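Local coordinates for protein PppA (PDB 6JKV) that probably removes phosphate from serine or threonine residues of proteins as a manganese-binding PP2C-type phosphatase, and regulates a type VI secretion system of Pseudomonas aeruginosa, at residues K218-E224 / R248-I254; W137-L143 / I154-H158. All coordinates share one frame; numbering follows the deposited sequence.

Contact 1: residues K218-E224 / R248-I254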
# COMPACT_ATOMS: atom_id res chain seq x y z
N LYS A 218 -8.73 8.78 -4.42
CA LYS A 218 -9.07 10.22 -4.44
C LYS A 218 -9.71 10.59 -5.79
O LYS A 218 -10.45 11.58 -5.83
CB LYS A 218 -7.82 11.06 -4.20
CG LYS A 218 -8.04 12.25 -3.28
CD LYS A 218 -6.96 13.30 -3.43
CE LYS A 218 -5.58 12.79 -3.07
NZ LYS A 218 -5.52 12.40 -1.64
N THR A 219 -9.46 9.81 -6.84
CA THR A 219 -9.93 10.11 -8.21
C THR A 219 -10.94 9.08 -8.73
O THR A 219 -11.49 9.29 -9.83
CB THR A 219 -8.75 10.19 -9.18
OG1 THR A 219 -7.91 9.04 -9.01
CG2 THR A 219 -7.92 11.43 -8.97
N ALA A 220 -11.19 8.00 -8.00
CA ALA A 220 -12.22 6.99 -8.36
C ALA A 220 -12.83 6.42 -7.08
O ALA A 220 -12.08 6.04 -6.16
CB ALA A 220 -11.61 5.90 -9.20
N ASP A 221 -14.16 6.37 -7.02
CA ASP A 221 -14.87 5.84 -5.84
C ASP A 221 -14.84 4.32 -5.92
O ASP A 221 -14.44 3.78 -6.96
CB ASP A 221 -16.28 6.44 -5.71
CG ASP A 221 -17.23 6.02 -6.81
OD1 ASP A 221 -17.42 4.81 -6.98
OD2 ASP A 221 -17.78 6.91 -7.50
N ASP A 222 -15.28 3.66 -4.84
CA ASP A 222 -15.14 2.20 -4.65
C ASP A 222 -15.92 1.41 -5.70
O ASP A 222 -15.47 0.30 -6.03
CB ASP A 222 -15.57 1.80 -3.24
CG ASP A 222 -14.50 2.11 -2.21
OD1 ASP A 222 -13.43 2.65 -2.60
OD2 ASP A 222 -14.74 1.79 -1.03
N SER A 223 -17.04 1.94 -6.21
CA SER A 223 -17.86 1.23 -7.23
C SER A 223 -17.11 1.21 -8.56
O SER A 223 -17.17 0.18 -9.27
CB SER A 223 -19.24 1.82 -7.36
OG SER A 223 -19.19 3.18 -7.78
N GLU A 224 -16.40 2.29 -8.88
CA GLU A 224 -15.57 2.35 -10.11
C GLU A 224 -14.34 1.45 -9.93
O GLU A 224 -13.96 0.78 -10.89
CB GLU A 224 -15.19 3.79 -10.43
CG GLU A 224 -16.39 4.64 -10.81
CD GLU A 224 -16.14 6.12 -10.77
OE1 GLU A 224 -15.27 6.55 -10.00
OE2 GLU A 224 -16.78 6.86 -11.55
N ARG A 248 -9.05 12.08 -14.64
CA ARG A 248 -9.80 12.95 -13.70
C ARG A 248 -8.85 13.91 -12.97
O ARG A 248 -9.23 14.40 -11.90
CB ARG A 248 -10.61 12.08 -12.74
CG ARG A 248 -11.91 11.60 -13.36
CD ARG A 248 -12.31 10.25 -12.82
NE ARG A 248 -13.61 9.84 -13.32
CZ ARG A 248 -14.41 8.99 -12.69
NH1 ARG A 248 -14.03 8.46 -11.53
NH2 ARG A 248 -15.58 8.68 -13.22
N GLY A 249 -7.67 14.16 -13.54
CA GLY A 249 -6.82 15.29 -13.12
C GLY A 249 -5.70 14.92 -12.15
O GLY A 249 -4.94 15.83 -11.78
N ALA A 250 -5.61 13.67 -11.70
CA ALA A 250 -4.43 13.10 -10.99
C ALA A 250 -3.73 14.11 -10.08
O ALA A 250 -2.55 14.39 -10.25
CB ALA A 250 -3.46 12.57 -12.01
N PRO A 251 -4.42 14.63 -9.05
CA PRO A 251 -3.86 15.67 -8.18
C PRO A 251 -2.69 15.16 -7.32
O PRO A 251 -1.92 15.98 -6.88
CB PRO A 251 -5.05 16.08 -7.30
CG PRO A 251 -5.99 14.90 -7.34
CD PRO A 251 -5.76 14.19 -8.65
N ASP A 252 -2.60 13.84 -7.13
CA ASP A 252 -1.56 13.18 -6.30
C ASP A 252 -0.82 12.14 -7.14
O ASP A 252 -1.34 11.74 -8.20
CB ASP A 252 -2.20 12.53 -5.07
CG ASP A 252 -1.21 12.20 -3.96
OD1 ASP A 252 -0.00 12.46 -4.15
OD2 ASP A 252 -1.66 11.69 -2.92
N ASN A 253 0.37 11.73 -6.69
CA ASN A 253 1.04 10.50 -7.17
C ASN A 253 0.00 9.38 -7.08
O ASN A 253 -0.67 9.28 -6.04
CB ASN A 253 2.28 10.13 -6.36
CG ASN A 253 3.32 11.24 -6.30
OD1 ASN A 253 4.14 11.27 -5.38
ND2 ASN A 253 3.32 12.13 -7.28
N ILE A 254 -0.14 8.58 -8.12
CA ILE A 254 -1.18 7.52 -8.18
C ILE A 254 -0.47 6.20 -8.46
O ILE A 254 0.20 6.11 -9.49
CB ILE A 254 -2.27 7.85 -9.21
CG1 ILE A 254 -3.21 6.66 -9.40
CG2 ILE A 254 -1.67 8.32 -10.53
CD1 ILE A 254 -4.56 7.05 -9.97
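The carboxylate oxygen OE1 of E224 takes two donors, from opposite faces of its plane: R248 NH1 at 2.7 Å and the backbone N of D221 at 3.2 Å. Beside it, E224 OE2 receives R248 NH2, also at 2.7 Å, so the guanidinium grips the carboxylate end-on with its two terminal nitrogens. Both oxygens lie close to the guanidinium plane, but the two flat groups are turned 43° apart and the nitrogens come in from above the carboxylate plane. R248 NH1 has a second acceptor, T219 O at 3.2 Å, met on a lone pair in the carbonyl plane; the arginine chain is slightly kinked at chi2 (149°) and otherwise runs out toward this carbonyl.

E224 thus works twice, since with D221 it forms the capping box that starts helix 222-229. In the partner segment G249, with positive phi, is the C' residue of the Schellman motif that ends helix 234-247. The T219 methyl CG2 packs on P251 CD (3.5 Å), while T219 OG1 bonds back to L216 O. The K218 chain crosses D252, its CE 3.9 Å from D252 CB, before NZ pairs with D214.

D252 OD2 binds manganese together with D214 and D61. With K218 NZ 4.1 Å from D252 OD2 as well as paired to D214, the lysine would be expected to offset part of the negative charge of these metal ligands.

Contact 2: residues W137-L143 / I154-H158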
# COMPACT_ATOMS: atom_id res chain seq x y z
N TRP A 137 -0.49 -2.55 7.58
CA TRP A 137 -0.59 -1.17 7.05
C TRP A 137 -0.45 -0.14 8.16
O TRP A 137 -0.74 -0.43 9.35
CB TRP A 137 -1.88 -0.99 6.24
CG TRP A 137 -3.06 -0.55 7.06
CD1 TRP A 137 -3.48 0.73 7.25
CD2 TRP A 137 -3.99 -1.40 7.76
NE1 TRP A 137 -4.60 0.74 8.03
CE2 TRP A 137 -4.94 -0.55 8.35
CE3 TRP A 137 -4.11 -2.78 7.94
CZ2 TRP A 137 -6.00 -1.04 9.12
CZ3 TRP A 137 -5.16 -3.26 8.69
CH2 TRP A 137 -6.09 -2.40 9.27
N ALA A 138 -0.01 1.04 7.74
CA ALA A 138 0.07 2.27 8.55
C ALA A 138 -0.02 3.45 7.60
O ALA A 138 0.89 3.62 6.78
CB ALA A 138 1.34 2.27 9.37
N GLY A 139 -1.13 4.20 7.67
CA GLY A 139 -1.40 5.36 6.81
C GLY A 139 -2.71 5.21 6.05
O GLY A 139 -3.59 4.46 6.51
N ASP A 140 -2.85 5.95 4.96
CA ASP A 140 -4.11 6.05 4.18
C ASP A 140 -3.93 5.40 2.81
O ASP A 140 -4.71 5.71 1.89
CB ASP A 140 -4.56 7.51 4.04
CG ASP A 140 -3.52 8.41 3.38
OD1 ASP A 140 -2.46 7.90 2.99
OD2 ASP A 140 -3.78 9.62 3.28
N SER A 141 -2.90 4.56 2.66
CA SER A 141 -2.78 3.62 1.52
C SER A 141 -3.61 2.38 1.86
O SER A 141 -3.60 1.96 3.04
CB SER A 141 -1.34 3.29 1.24
OG SER A 141 -0.63 4.41 0.74
N ARG A 142 -4.32 1.85 0.87
CA ARG A 142 -5.42 0.89 1.12
C ARG A 142 -5.10 -0.47 0.49
O ARG A 142 -4.35 -0.54 -0.53
CB ARG A 142 -6.74 1.45 0.60
CG ARG A 142 -7.25 2.62 1.42
CD ARG A 142 -8.40 3.31 0.73
NE ARG A 142 -8.90 4.44 1.51
CZ ARG A 142 -10.13 4.94 1.41
NH1 ARG A 142 -11.00 4.41 0.58
NH2 ARG A 142 -10.48 5.97 2.16
N LEU A 143 -5.65 -1.51 1.10
CA LEU A 143 -5.84 -2.83 0.48
C LEU A 143 -7.34 -3.11 0.39
O LEU A 143 -8.05 -2.99 1.42
CB LEU A 143 -5.15 -3.91 1.31
CG LEU A 143 -5.54 -5.33 0.90
CD1 LEU A 143 -4.81 -5.73 -0.38
CD2 LEU A 143 -5.27 -6.30 2.02
N ILE A 154 -10.27 -3.82 3.13
CA ILE A 154 -9.62 -4.66 4.18
C ILE A 154 -8.92 -3.74 5.18
O ILE A 154 -9.12 -3.90 6.38
CB ILE A 154 -8.66 -5.68 3.55
CG1 ILE A 154 -9.39 -6.55 2.52
CG2 ILE A 154 -7.99 -6.52 4.63
CD1 ILE A 154 -10.65 -7.21 3.05
N SER A 155 -8.12 -2.80 4.68
CA SER A 155 -7.45 -1.81 5.55
C SER A 155 -8.42 -0.68 5.85
O SER A 155 -9.39 -0.49 5.10
CB SER A 155 -6.18 -1.29 4.93
OG SER A 155 -6.47 -0.54 3.76
N ARG A 156 -8.15 0.05 6.93
CA ARG A 156 -8.93 1.25 7.34
C ARG A 156 -7.94 2.38 7.61
O ARG A 156 -7.02 2.20 8.43
CB ARG A 156 -9.78 0.95 8.57
CG ARG A 156 -10.13 2.18 9.39
CD ARG A 156 -11.17 1.92 10.44
NE ARG A 156 -12.49 1.76 9.84
CZ ARG A 156 -13.62 1.63 10.53
NH1 ARG A 156 -13.59 1.62 11.85
NH2 ARG A 156 -14.77 1.51 9.89
N ASP A 157 -8.14 3.52 6.96
CA ASP A 157 -7.16 4.63 6.93
C ASP A 157 -6.79 5.02 8.37
O ASP A 157 -7.71 5.17 9.20
CB ASP A 157 -7.71 5.83 6.16
CG ASP A 157 -7.82 5.62 4.66
OD1 ASP A 157 -7.33 4.58 4.16
OD2 ASP A 157 -8.40 6.49 3.99
N HIS A 158 -5.50 5.15 8.64
CA HIS A 158 -4.98 5.84 9.84
C HIS A 158 -4.93 7.33 9.51
O HIS A 158 -3.87 7.83 9.11
CB HIS A 158 -3.61 5.30 10.24
CG HIS A 158 -3.65 3.86 10.60
ND1 HIS A 158 -2.83 2.93 9.98
CD2 HIS A 158 -4.39 3.18 11.50
CE1 HIS A 158 -3.07 1.74 10.50
NE2 HIS A 158 -4.02 1.87 11.43
O HOH W 1 -7.04 6.63 1.39
O HOH W 2 -6.05 2.04 4.63
O HOH W 3 -9.32 -0.25 1.93
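R142 grips D157 side-on: NH2 meets OD2 at 2.8 Å and NE meets OD1 at 3.1 Å, the two planes 49° apart. One water ties D157 OD2 to D140 O, and another joins D157 OD1 to S141 O and S155 OG. That serine hydroxyl, turned back between its own N and carbonyl carbon (chi1 66°), gives its proton to the second water and accepts from L143 N at 2.9 Å. L143 O in turn takes both I154 N and S155 N. G139 and H158 pair twice, H158 N to G139 O and G139 N to H158 ND1 (3.1 Å), the latter in the imidazole plane.

S155 CB sits over one face of W137 in a CH-pi contact, 3.7 Å from the five-membered ring centroid; over the opposite face H158 brings CE1, its ring nearly parallel (12°) but barely overlapping. W137 NE1 donates to R156 O at 2.9 Å in a bent bond.

The 154-158 loop, leading from strand 150-153 to helix 160-165, lies along the turn where the chain passes from strand 132-138 of one sheet to strand 142-147 of the other. Strand 197-202 flanks it through S197, which bonds H158 NE2, and strand 120-129 packs V124 against W137 and L143.

Contact 2 comes first along the chain, and contact 1 follows it entirely; their centres lie 16 Å apart and their nearest atoms about 4 Å, without touching. Contact 2 lies within the two-sheet beta sandwich of the PP2C fold, whereas contact 1 is loop and helix ends beside it. The 137-143 segment steps from one five-stranded sheet to the other, and 248-254 runs into strand 254-261 of that second sheet, which also holds strand 142-147. They meet at D214, next to the manganese: contact 1 from its metal-ligand side, contact 2 through the nearby D140 carboxylate. Contact 1 thus supplies a metal ligand directly, whereas contact 2 includes the inter-sheet turn, with D140 beside the site.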